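Local coordinates for protein aminoglycoside phosphotransferase (Mycobacterium smegmatis, PDB 6EF6) that phosphorylates (S)-1-amino-2-propanol as a kinase of the aminoacetone utilization microcompartment and has a fold related to that of aminoglycoside phosphotransferases and protein kinases, at residues A[69-74]-A[79-84]; A[74-79]-A[252-257]; A[85-90]-A[225-230]; A[171-176]-A[184-189]. All blocks are in the same frame, centred on the assembly; numbering follows the deposited sequence.

Interaction 1: residues A[69-74]-A[79-84]. With BEZ (benzoic acid), chain B.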
# COMPACT_ATOMS: atom_id res chain seq x y z
N ARG A 69 -1.73 9.94 12.77
CA ARG A 69 -1.01 8.73 12.39
C ARG A 69 0.28 8.60 13.20
O ARG A 69 1.18 9.44 13.07
CB ARG A 69 -0.67 8.79 10.89
CG ARG A 69 0.11 7.60 10.38
CD ARG A 69 0.32 7.72 8.87
NE ARG A 69 1.35 8.69 8.55
CZ ARG A 69 1.73 8.97 7.30
NH1 ARG A 69 1.10 8.43 6.25
NH2 ARG A 69 2.75 9.78 7.13
N VAL A 70 0.40 7.54 14.00
CA VAL A 70 1.60 7.27 14.78
C VAL A 70 2.42 6.21 14.04
O VAL A 70 2.01 5.06 13.92
CB VAL A 70 1.26 6.81 16.21
CG1 VAL A 70 2.55 6.46 17.00
CG2 VAL A 70 0.48 7.88 16.97
N HIS A 71 3.61 6.58 13.55
CA HIS A 71 4.39 5.67 12.73
C HIS A 71 5.00 4.56 13.58
O HIS A 71 5.50 4.79 14.69
CB HIS A 71 5.51 6.43 12.03
CG HIS A 71 5.03 7.27 10.90
ND1 HIS A 71 5.08 6.83 9.60
CD2 HIS A 71 4.47 8.50 10.86
CE1 HIS A 71 4.55 7.76 8.81
NE2 HIS A 71 4.20 8.79 9.55
N ARG A 72 4.93 3.34 13.06
CA ARG A 72 5.55 2.26 13.78
C ARG A 72 7.07 2.47 13.83
O ARG A 72 7.66 3.26 13.09
CB ARG A 72 5.15 0.91 13.21
CG ARG A 72 5.56 0.68 11.81
CD ARG A 72 5.00 -0.67 11.41
NE ARG A 72 5.50 -1.12 10.12
CZ ARG A 72 4.97 -0.76 8.96
NH1 ARG A 72 5.49 -1.23 7.83
NH2 ARG A 72 3.93 0.06 8.92
N GLN A 73 7.68 1.79 14.80
CA GLN A 73 9.09 1.99 15.08
C GLN A 73 9.94 1.46 13.93
O GLN A 73 9.65 0.42 13.34
CB GLN A 73 9.46 1.25 16.37
CG GLN A 73 10.94 1.13 16.63
CD GLN A 73 11.26 0.34 17.88
OE1 GLN A 73 10.59 0.50 18.91
NE2 GLN A 73 12.27 -0.52 17.80
N ASP A 74 10.99 2.21 13.58
CA ASP A 74 12.11 1.78 12.77
C ASP A 74 11.81 1.70 11.27
O ASP A 74 12.74 1.46 10.49
CB ASP A 74 12.73 0.45 13.24
CG ASP A 74 13.53 0.60 14.52
OD1 ASP A 74 14.18 1.66 14.68
OD2 ASP A 74 13.51 -0.32 15.36
N HIS A 79 13.08 12.21 7.25
CA HIS A 79 13.18 12.79 5.92
C HIS A 79 12.41 11.98 4.89
O HIS A 79 11.87 12.54 3.93
CB HIS A 79 14.66 12.95 5.52
CG HIS A 79 15.30 11.68 5.04
ND1 HIS A 79 15.94 10.80 5.89
CD2 HIS A 79 15.41 11.14 3.80
CE1 HIS A 79 16.41 9.78 5.20
NE2 HIS A 79 16.11 9.97 3.93
N GLU A 80 12.32 10.66 5.08
CA GLU A 80 11.52 9.81 4.20
C GLU A 80 10.05 10.14 4.32
O GLU A 80 9.34 10.23 3.33
CB GLU A 80 11.72 8.35 4.56
CG GLU A 80 13.09 7.77 4.35
CD GLU A 80 13.15 6.35 4.92
OE1 GLU A 80 13.55 6.20 6.09
OE2 GLU A 80 12.72 5.39 4.22
N ILE A 81 9.57 10.34 5.55
CA ILE A 81 8.18 10.73 5.76
C ILE A 81 7.92 12.09 5.13
O ILE A 81 6.92 12.29 4.44
CB ILE A 81 7.82 10.70 7.26
CG1 ILE A 81 8.05 9.29 7.87
CG2 ILE A 81 6.36 11.13 7.45
CD1 ILE A 81 7.88 9.19 9.42
N GLU A 82 8.86 13.03 5.30
CA GLU A 82 8.73 14.33 4.66
C GLU A 82 8.60 14.21 3.14
O GLU A 82 7.82 14.95 2.53
CB GLU A 82 9.90 15.23 5.01
CG GLU A 82 9.89 15.64 6.48
CD GLU A 82 11.18 16.33 6.88
OE1 GLU A 82 12.13 16.37 6.07
OE2 GLU A 82 11.23 16.83 8.02
N SER A 83 9.32 13.26 2.52
CA SER A 83 9.19 13.04 1.09
C SER A 83 7.80 12.54 0.70
O SER A 83 7.26 12.95 -0.34
CB SER A 83 10.30 12.09 0.61
OG SER A 83 11.56 12.76 0.66
N GLU A 84 7.20 11.64 1.49
CA GLU A 84 5.81 11.24 1.25
C GLU A 84 4.94 12.48 1.26
O GLU A 84 4.09 12.66 0.38
CB GLU A 84 5.34 10.28 2.35
CG GLU A 84 3.83 9.95 2.28
CD GLU A 84 3.22 9.52 3.63
OE1 GLU A 84 3.96 9.38 4.62
OE2 GLU A 84 1.98 9.32 3.66
C BEZ B . -2.57 7.32 6.74
O1 BEZ B . -1.69 7.76 5.99
O2 BEZ B . -2.33 6.29 7.44
C1 BEZ B . -3.89 8.00 6.77
C2 BEZ B . -5.01 7.35 7.24
C3 BEZ B . -6.23 8.01 7.26
C4 BEZ B . -6.33 9.31 6.80
C5 BEZ B . -5.20 9.97 6.33
C6 BEZ B . -3.99 9.31 6.30

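Interaction 2: residues A[74-79]-A[252-257]. With NA (sodium ion), chain D; BEZ (benzoic acid), chain B.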
# COMPACT_ATOMS: atom_id res chain seq x y z
N ASP A 74 10.99 2.21 13.58
CA ASP A 74 12.11 1.78 12.77
C ASP A 74 11.81 1.70 11.27
O ASP A 74 12.74 1.46 10.49
CB ASP A 74 12.73 0.45 13.24
CG ASP A 74 13.53 0.60 14.52
OD1 ASP A 74 14.18 1.66 14.68
OD2 ASP A 74 13.51 -0.32 15.36
N TYR A 75 10.57 1.89 10.83
CA TYR A 75 10.29 1.68 9.40
C TYR A 75 10.81 2.83 8.55
O TYR A 75 11.39 2.58 7.48
CB TYR A 75 8.79 1.49 9.18
CG TYR A 75 8.37 0.82 7.86
CD1 TYR A 75 8.79 -0.47 7.53
CD2 TYR A 75 7.48 1.46 7.02
CE1 TYR A 75 8.37 -1.09 6.35
CE2 TYR A 75 7.04 0.83 5.81
CZ TYR A 75 7.50 -0.42 5.51
OH TYR A 75 7.07 -1.07 4.36
N HIS A 76 10.63 4.09 8.98
CA HIS A 76 11.12 5.22 8.22
C HIS A 76 11.92 6.16 9.11
O HIS A 76 11.66 6.26 10.31
CB HIS A 76 9.98 6.07 7.67
CG HIS A 76 9.15 5.40 6.62
ND1 HIS A 76 9.69 4.86 5.47
CD2 HIS A 76 7.81 5.23 6.54
CE1 HIS A 76 8.71 4.35 4.74
NE2 HIS A 76 7.57 4.56 5.36
N GLN A 77 12.83 6.89 8.47
CA GLN A 77 13.43 8.08 9.04
C GLN A 77 12.57 9.29 8.73
O GLN A 77 11.77 9.29 7.79
CB GLN A 77 14.81 8.31 8.42
CG GLN A 77 15.78 7.17 8.64
CD GLN A 77 15.97 6.84 10.11
OE1 GLN A 77 15.59 5.77 10.57
NE2 GLN A 77 16.56 7.78 10.85
N PRO A 78 12.72 10.39 9.46
CA PRO A 78 11.81 11.52 9.24
C PRO A 78 11.90 12.13 7.85
O PRO A 78 10.88 12.53 7.32
CB PRO A 78 12.18 12.53 10.34
CG PRO A 78 12.95 11.77 11.33
CD PRO A 78 13.61 10.61 10.63
N HIS A 79 13.08 12.21 7.25
CA HIS A 79 13.18 12.79 5.92
C HIS A 79 12.41 11.98 4.89
O HIS A 79 11.87 12.54 3.93
CB HIS A 79 14.66 12.95 5.52
CG HIS A 79 15.30 11.68 5.04
ND1 HIS A 79 15.94 10.80 5.89
CD2 HIS A 79 15.41 11.14 3.80
CE1 HIS A 79 16.41 9.78 5.20
NE2 HIS A 79 16.11 9.97 3.93
N ASP A 252 -2.93 6.46 3.24
CA ASP A 252 -1.89 5.48 3.57
C ASP A 252 -0.86 5.35 2.45
O ASP A 252 -0.61 4.27 1.92
CB ASP A 252 -2.50 4.12 3.91
CG ASP A 252 -1.47 3.16 4.52
OD1 ASP A 252 -0.36 3.61 4.84
OD2 ASP A 252 -1.80 1.96 4.65
N PHE A 253 -0.20 6.49 2.20
CA PHE A 253 0.97 6.55 1.31
C PHE A 253 2.26 6.06 1.99
O PHE A 253 3.36 6.31 1.50
CB PHE A 253 1.15 7.98 0.72
CG PHE A 253 0.20 8.34 -0.37
CD1 PHE A 253 -1.15 8.64 -0.12
CD2 PHE A 253 0.67 8.53 -1.67
CE1 PHE A 253 -2.00 9.02 -1.14
CE2 PHE A 253 -0.21 8.91 -2.68
CZ PHE A 253 -1.52 9.16 -2.43
N ASP A 254 2.17 5.42 3.17
CA ASP A 254 3.38 5.17 3.93
C ASP A 254 4.30 4.13 3.29
O ASP A 254 5.46 4.06 3.72
CB ASP A 254 2.99 4.71 5.34
CG ASP A 254 4.19 4.67 6.30
OD1 ASP A 254 4.93 5.66 6.46
OD2 ASP A 254 4.39 3.61 6.96
N ASP A 255 3.86 3.32 2.35
CA ASP A 255 4.72 2.41 1.60
C ASP A 255 5.19 3.00 0.29
O ASP A 255 5.80 2.31 -0.52
CB ASP A 255 4.09 1.02 1.36
CG ASP A 255 4.12 0.12 2.55
OD1 ASP A 255 4.88 0.38 3.49
OD2 ASP A 255 3.30 -0.85 2.51
N CYS A 256 4.91 4.26 0.02
CA CYS A 256 5.22 4.77 -1.31
C CYS A 256 6.73 4.79 -1.55
O CYS A 256 7.54 4.88 -0.64
CB CYS A 256 4.60 6.16 -1.55
SG CYS A 256 5.44 7.60 -0.80
N GLY A 257 7.10 4.63 -2.82
CA GLY A 257 8.52 4.61 -3.18
C GLY A 257 8.67 4.13 -4.61
O GLY A 257 7.74 4.23 -5.38
NA NA D . -0.05 0.10 4.15
C BEZ B . -2.57 7.32 6.74
O1 BEZ B . -1.69 7.76 5.99
O2 BEZ B . -2.33 6.29 7.44
C1 BEZ B . -3.89 8.00 6.77
C2 BEZ B . -5.01 7.35 7.24
C3 BEZ B . -6.23 8.01 7.26
C4 BEZ B . -6.33 9.31 6.80
C5 BEZ B . -5.20 9.97 6.33
C6 BEZ B . -3.99 9.31 6.30
O HOH W 1 1.18 1.69 3.22
O HOH W 2 0.50 1.17 6.31
O HOH W 3 1.41 -1.30 4.34

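Interaction 3: residues A[85-90]-A[225-230]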
# COMPACT_ATOMS: atom_id res chain seq x y z
N LEU A 85 5.09 13.31 2.29
CA LEU A 85 4.26 14.50 2.44
C LEU A 85 4.47 15.48 1.28
O LEU A 85 3.53 16.15 0.87
CB LEU A 85 4.47 15.16 3.81
CG LEU A 85 4.23 14.23 5.03
CD1 LEU A 85 4.34 15.02 6.31
CD2 LEU A 85 2.92 13.46 4.98
N ASP A 86 5.68 15.56 0.73
CA ASP A 86 5.90 16.39 -0.46
C ASP A 86 5.12 15.87 -1.66
O ASP A 86 4.57 16.65 -2.45
CB ASP A 86 7.39 16.42 -0.79
CG ASP A 86 8.21 17.30 0.17
OD1 ASP A 86 7.60 18.16 0.87
OD2 ASP A 86 9.44 17.09 0.22
N TRP A 87 5.02 14.53 -1.83
CA TRP A 87 4.18 14.04 -2.91
C TRP A 87 2.72 14.37 -2.65
O TRP A 87 1.99 14.77 -3.58
CB TRP A 87 4.37 12.54 -3.11
CG TRP A 87 3.80 12.01 -4.40
CD1 TRP A 87 3.49 12.73 -5.51
CD2 TRP A 87 3.45 10.65 -4.72
NE1 TRP A 87 2.98 11.92 -6.48
CE2 TRP A 87 2.91 10.63 -6.03
CE3 TRP A 87 3.50 9.46 -4.01
CZ2 TRP A 87 2.52 9.48 -6.67
CZ3 TRP A 87 3.06 8.31 -4.63
CH2 TRP A 87 2.55 8.32 -5.95
N LEU A 88 2.25 14.20 -1.40
CA LEU A 88 0.86 14.55 -1.12
C LEU A 88 0.59 16.00 -1.46
O LEU A 88 -0.46 16.31 -2.04
CB LEU A 88 0.49 14.29 0.35
CG LEU A 88 0.61 12.89 0.89
CD1 LEU A 88 0.15 12.84 2.36
CD2 LEU A 88 -0.16 11.90 0.04
N ALA A 89 1.51 16.88 -1.13
CA ALA A 89 1.30 18.30 -1.40
C ALA A 89 1.19 18.57 -2.89
O ALA A 89 0.38 19.41 -3.32
CB ALA A 89 2.43 19.12 -0.77
N ALA A 90 2.00 17.89 -3.70
CA ALA A 90 1.94 18.05 -5.15
C ALA A 90 0.66 17.45 -5.71
O ALA A 90 0.03 18.04 -6.59
CB ALA A 90 3.16 17.40 -5.78
N TYR A 225 8.71 2.00 -14.53
CA TYR A 225 9.18 2.01 -13.16
C TYR A 225 9.35 3.45 -12.71
O TYR A 225 9.84 4.29 -13.49
CB TYR A 225 10.52 1.29 -13.13
CG TYR A 225 11.18 1.02 -11.79
CD1 TYR A 225 11.98 1.98 -11.15
CD2 TYR A 225 11.02 -0.21 -11.18
CE1 TYR A 225 12.58 1.70 -9.91
CE2 TYR A 225 11.62 -0.48 -9.95
CZ TYR A 225 12.40 0.47 -9.36
OH TYR A 225 12.99 0.21 -8.13
N GLY A 226 8.91 3.76 -11.49
CA GLY A 226 8.99 5.11 -10.96
C GLY A 226 8.32 5.18 -9.60
O GLY A 226 8.16 4.17 -8.92
N LEU A 227 7.94 6.38 -9.21
CA LEU A 227 7.33 6.62 -7.90
C LEU A 227 5.87 6.13 -7.88
O LEU A 227 5.05 6.54 -8.71
CB LEU A 227 7.41 8.11 -7.54
CG LEU A 227 6.74 8.51 -6.22
CD1 LEU A 227 7.41 7.87 -5.03
CD2 LEU A 227 6.74 10.05 -6.05
N ILE A 228 5.55 5.24 -6.94
CA ILE A 228 4.25 4.60 -6.77
C ILE A 228 3.79 4.64 -5.30
O ILE A 228 4.56 4.71 -4.36
CB ILE A 228 4.23 3.13 -7.28
CG1 ILE A 228 5.29 2.28 -6.58
CG2 ILE A 228 4.38 3.09 -8.78
CD1 ILE A 228 5.10 0.79 -6.78
N HIS A 229 2.47 4.57 -5.14
CA HIS A 229 1.86 4.46 -3.80
C HIS A 229 2.20 3.13 -3.12
O HIS A 229 2.57 3.11 -1.94
CB HIS A 229 0.36 4.67 -3.95
CG HIS A 229 -0.42 4.55 -2.68
ND1 HIS A 229 -0.62 3.35 -2.03
CD2 HIS A 229 -1.10 5.50 -1.98
CE1 HIS A 229 -1.41 3.57 -0.99
NE2 HIS A 229 -1.73 4.86 -0.95
N ALA A 230 2.10 2.02 -3.88
CA ALA A 230 2.54 0.68 -3.47
C ALA A 230 1.67 0.05 -2.41
O ALA A 230 2.03 -1.02 -1.92
CB ALA A 230 4.02 0.65 -3.09

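Interaction 4: residues A[171-176]-A[184-189]. With JFN ((2R)-1-methoxypropan-2-amine), chain C.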
# COMPACT_ATOMS: atom_id res chain seq x y z
N GLY A 171 13.70 11.46 -1.01
CA GLY A 171 14.21 10.15 -0.69
C GLY A 171 13.12 9.20 -0.27
O GLY A 171 12.43 9.46 0.72
N ARG A 172 12.94 8.12 -1.03
CA ARG A 172 12.06 7.05 -0.61
C ARG A 172 12.71 5.72 -0.98
O ARG A 172 13.52 5.65 -1.89
CB ARG A 172 10.67 7.08 -1.27
CG ARG A 172 9.84 8.29 -0.92
CD ARG A 172 9.36 8.27 0.53
NE ARG A 172 8.53 7.11 0.81
CZ ARG A 172 7.90 6.86 1.95
NH1 ARG A 172 7.99 7.68 2.98
NH2 ARG A 172 7.15 5.82 2.05
N PHE A 173 12.34 4.67 -0.26
CA PHE A 173 12.86 3.34 -0.53
C PHE A 173 12.27 2.74 -1.80
O PHE A 173 11.43 3.35 -2.48
CB PHE A 173 12.74 2.44 0.71
CG PHE A 173 11.33 2.21 1.25
CD1 PHE A 173 10.17 2.44 0.51
CD2 PHE A 173 11.16 1.72 2.55
CE1 PHE A 173 8.93 2.21 1.04
CE2 PHE A 173 9.88 1.45 3.05
CZ PHE A 173 8.79 1.70 2.31
N SER A 174 12.77 1.57 -2.17
CA SER A 174 12.44 0.91 -3.43
C SER A 174 11.79 -0.45 -3.23
O SER A 174 12.13 -1.19 -2.27
CB SER A 174 13.68 0.69 -4.29
OG SER A 174 14.25 1.96 -4.63
N TRP A 175 10.86 -0.77 -4.13
CA TRP A 175 10.23 -2.07 -4.20
C TRP A 175 10.79 -2.73 -5.45
O TRP A 175 10.04 -3.14 -6.33
CB TRP A 175 8.70 -1.95 -4.24
CG TRP A 175 8.16 -1.36 -2.99
CD1 TRP A 175 7.72 -0.05 -2.78
CD2 TRP A 175 7.98 -2.02 -1.73
NE1 TRP A 175 7.32 0.11 -1.49
CE2 TRP A 175 7.48 -1.06 -0.81
CE3 TRP A 175 8.23 -3.34 -1.26
CZ2 TRP A 175 7.20 -1.37 0.50
CZ3 TRP A 175 7.97 -3.62 0.08
CH2 TRP A 175 7.43 -2.65 0.93
N ASP A 176 12.11 -2.84 -5.51
CA ASP A 176 12.80 -3.54 -6.59
C ASP A 176 13.00 -5.00 -6.22
O ASP A 176 12.56 -5.44 -5.17
CB ASP A 176 14.10 -2.83 -6.94
CG ASP A 176 15.06 -2.66 -5.77
OD1 ASP A 176 14.76 -3.16 -4.69
OD2 ASP A 176 16.12 -2.04 -5.98
N THR A 184 17.82 -8.28 0.22
CA THR A 184 17.48 -7.37 1.30
C THR A 184 15.95 -7.25 1.41
O THR A 184 15.38 -6.17 1.27
CB THR A 184 18.14 -6.01 1.05
OG1 THR A 184 19.54 -6.21 0.74
CG2 THR A 184 18.03 -5.15 2.30
N PRO A 185 15.24 -8.36 1.68
CA PRO A 185 13.76 -8.37 1.61
C PRO A 185 13.15 -7.60 2.77
O PRO A 185 13.35 -7.93 3.93
CB PRO A 185 13.42 -9.87 1.70
CG PRO A 185 14.59 -10.45 2.46
CD PRO A 185 15.79 -9.67 2.08
N ARG A 186 12.34 -6.58 2.45
CA ARG A 186 11.89 -5.66 3.49
C ARG A 186 10.93 -6.32 4.46
O ARG A 186 10.93 -5.96 5.65
CB ARG A 186 11.19 -4.49 2.80
CG ARG A 186 10.75 -3.39 3.79
CD ARG A 186 10.48 -2.06 3.06
NE ARG A 186 11.66 -1.55 2.35
CZ ARG A 186 11.78 -1.44 1.03
NH1 ARG A 186 10.81 -1.74 0.20
NH2 ARG A 186 12.93 -1.02 0.56
N TRP A 187 10.13 -7.28 3.99
CA TRP A 187 9.17 -7.98 4.84
C TRP A 187 9.62 -9.40 5.15
O TRP A 187 8.81 -10.22 5.60
CB TRP A 187 7.78 -7.93 4.22
CG TRP A 187 7.19 -6.53 4.11
CD1 TRP A 187 7.57 -5.39 4.77
CD2 TRP A 187 6.08 -6.17 3.29
NE1 TRP A 187 6.75 -4.33 4.39
CE2 TRP A 187 5.82 -4.79 3.52
CE3 TRP A 187 5.25 -6.88 2.42
CZ2 TRP A 187 4.82 -4.12 2.87
CZ3 TRP A 187 4.24 -6.21 1.79
CH2 TRP A 187 4.04 -4.83 2.01
N GLY A 188 10.90 -9.67 4.99
CA GLY A 188 11.44 -10.99 5.27
C GLY A 188 11.25 -11.95 4.10
O GLY A 188 10.84 -11.59 3.02
N ARG A 189 11.58 -13.21 4.36
CA ARG A 189 11.56 -14.25 3.33
C ARG A 189 10.23 -14.99 3.34
O ARG A 189 9.84 -15.53 4.39
CB ARG A 189 12.68 -15.26 3.60
CG ARG A 189 14.10 -14.70 3.39
CD ARG A 189 15.26 -15.66 3.74
NE ARG A 189 15.20 -17.02 3.17
CZ ARG A 189 15.58 -17.36 1.94
NH1 ARG A 189 16.04 -16.45 1.08
NH2 ARG A 189 15.48 -18.63 1.58
C07 JFN C . -2.03 -5.62 6.66
C08 JFN C . 1.07 -5.02 4.72
C09 JFN C . -0.40 -5.17 5.09
C15 JFN C . 1.17 -4.42 3.33
N04 JFN C . 1.71 -4.07 5.60
O02 JFN C . -0.70 -5.83 6.28

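Interaction 1: residues A[69-74]-A[79-84]
Ile81 sets its CD1 methyl squarely over one face of the His71 imidazole, 3.5 Å from the ring centroid and 3° off the ring normal, a CH-pi contact in which the methyl is almost equally far from all five ring atoms. The two side chains approach from opposite directions, and the opposite face of the ring is backed, more loosely and near its rim, by CG of Arg69. The other branch of Ile81, CG2, reaches the edge of the Arg69 guanidinium, 3.9 Å from NH2. Arg69 runs out extended from its strand and then bends at chi3 (76°), which turns the guanidinium to meet Glu84 end-on in the two hydrogen bonds of a buried salt bridge. Its NH1 donates to Glu84 OE2 at 2.9 Å, close to the guanidinium plane, on the syn lone pair and nearly straight at 172°. The companion bond from Arg69 NH2 to Glu84 OE1 is 2.8 Å long but more bent, with the acceptor tilted out of the guanidinium plane. Arg69 NH1 also donates to O1 of the bound benzoic acid at 2.9 Å, and is thus shared between Glu84 and the ligand. In position the pair is consistent with the strand-helix C Lys-Glu ion pair of protein kinases, with arginine in the place of lysine. Strand 64-70 runs between strands 55-61 and 124-130; Arg69 rests on Thr56, Val127 and Phe129, while Ile81 carries helix 78-94 against His125 of strand 124-130 and Glu84 touches Phe253 of the loop after strand 248-250.

Interaction 2: residues A[74-79]-A[252-257]
This is a buried polar contact in which Tyr75 and His76, in the loop leading into helix 78-94, bond to Asp254 and Asp255 of the loop following strand 248-250. His76 NE2 donates to the backbone O of Asp254 at 2.7 Å; the acceptor lies near the ring plane, and the donor lies in the carbonyl plane. Arg172 NH2 grips the same oxygen. The Asp254 carboxylate stands at 90° to the imidazole, and its OD2 is held by Asn54 ND2. Tyr75, with CG swung away from its own backbone N (chi1 -161°), lays CD2 over one face of His76 and carries its hydroxyl on to Asp255, where Tyr75 OH donates to Asp255 OD1 at 2.8 Å from above the carboxylate plane. That hydroxyl is also hydrogen-bonded to Trp187 NE1. The other Asp255 oxygen, OD2, takes a proton from water 3 at 2.7 Å, and this water binds the sodium ion. Asp252 OD2 coordinates the same ion at 2.6 Å, beside two further waters and Asp231. Asp252-Phe253-Asp254 probably matches the DFG motif of protein kinases, whose aspartate is likewise a metal ligand, and the contact ties this metal-binding loop to the start of the helix that probably corresponds to helix C.

Interaction 3: residues A[85-90]-A[225-230]
Both Trp87 and Leu227 leave the main chain with CG opposite the backbone N (chi1 -166° and 177°), which carries each side chain into the gap between helix and strand, where the two run antiparallel alongside each other. The outcome is a methyl laid on an indole: Leu227 CD2 sits over one face of Trp87, 3.8 Å from the centroid of the five-membered ring and 18° off its normal. Its closest approach is to the ring-fusion carbon CD2 of Trp87, at 3.6 Å, while Leu227 CG stands 4.0 Å from CE3 and CZ3 of the indole. Farther along, the six-membered ring meets the backbone at the end of the strand. CZ3 of Trp87 comes within 3.8 Å of the Ile228 carbonyl C, and the backbone N of His229 lies at the ring edge, near its plane. Ile228 points its own side chain the other way, onto Tyr263 and Asp264 of helix 263-268. The indole is fixed from elsewhere as well: it stacks on Trp164, and its NE1 is hydrogen-bonded to His160 ND1. Phe253 meets both Trp87 and His229 edge-to-face, and with Leu88 beside it the cluster recalls the regulatory spine of protein kinases, in which a helix C residue, the DFG phenylalanine and the HxD histidine pack together. No hydrogen bond joins the two segments, so helix 78-94 meets strand 227-228 through dispersion and CH-pi attraction, and the polar ring atoms of Trp87 and His229 find their partners elsewhere, His229 NE2 at Ile251 O.

Interaction 4: residues A[171-176]-A[184-189]
Arg186 is met by two aromatic rings, Phe173 at a face of its guanidinium and Trp175 at an edge. Phe173 stacks flat, with CZ of Arg186 3.9 Å from the phenyl centroid and the planes 25° apart. Trp175 stands at 87° to the guanidinium, which directs Arg186 NH1 into the indole face, 3.4 Å from Trp175 CE3. Both are cation-pi contacts. A bend at chi3 of the arginine turns its end so that Arg186 NH1 and NH2 both donate hydrogen bonds to Ser174 O, each 2.9 Å long, approaching from the same face of the carbonyl plane. One backbone oxygen therefore fixes the rotation of the charged group against both rings. Beyond this cluster Trp175 presents its edge to the face of Trp187, an edge-to-face pair with six-membered-ring centroids 5.1 Å apart; CH2 of Trp175 does the touching. Trp187 lines the pocket of the bound (2R)-1-methoxypropan-2-amine, with its CH2 3.2 Å from the ligand's C15. Trp175 NE1 is held by Asp255 O. The two loops flank the short helix 177-180, on whose His179 Arg186 rests, while Trp187 packs against Arg310, Leu313 and Leu314 of helix 303-320.

How the interactions relate
From the N terminus, interaction 1 closes the short loop between strand 64-70 and helix 78-94. Before it closes, 74-79 opens interaction 2, so the two cross, and both touch the benzoic acid. Interaction 3 starts from the next turns of the same helix and runs to 225-230, nested inside the long loop that interaction 2 closes at 252-257. Interaction 4 is nested in turn within interaction 3 and closes a small loop round helix 177-180. Helix 78-94 and the loop leading into it thus join the five-stranded sheet to the metal-binding loop and to strand 227-228, and Arg172, bonded to Glu80 O and Cys256 O, connects interaction 4 with interactions 1 and 2.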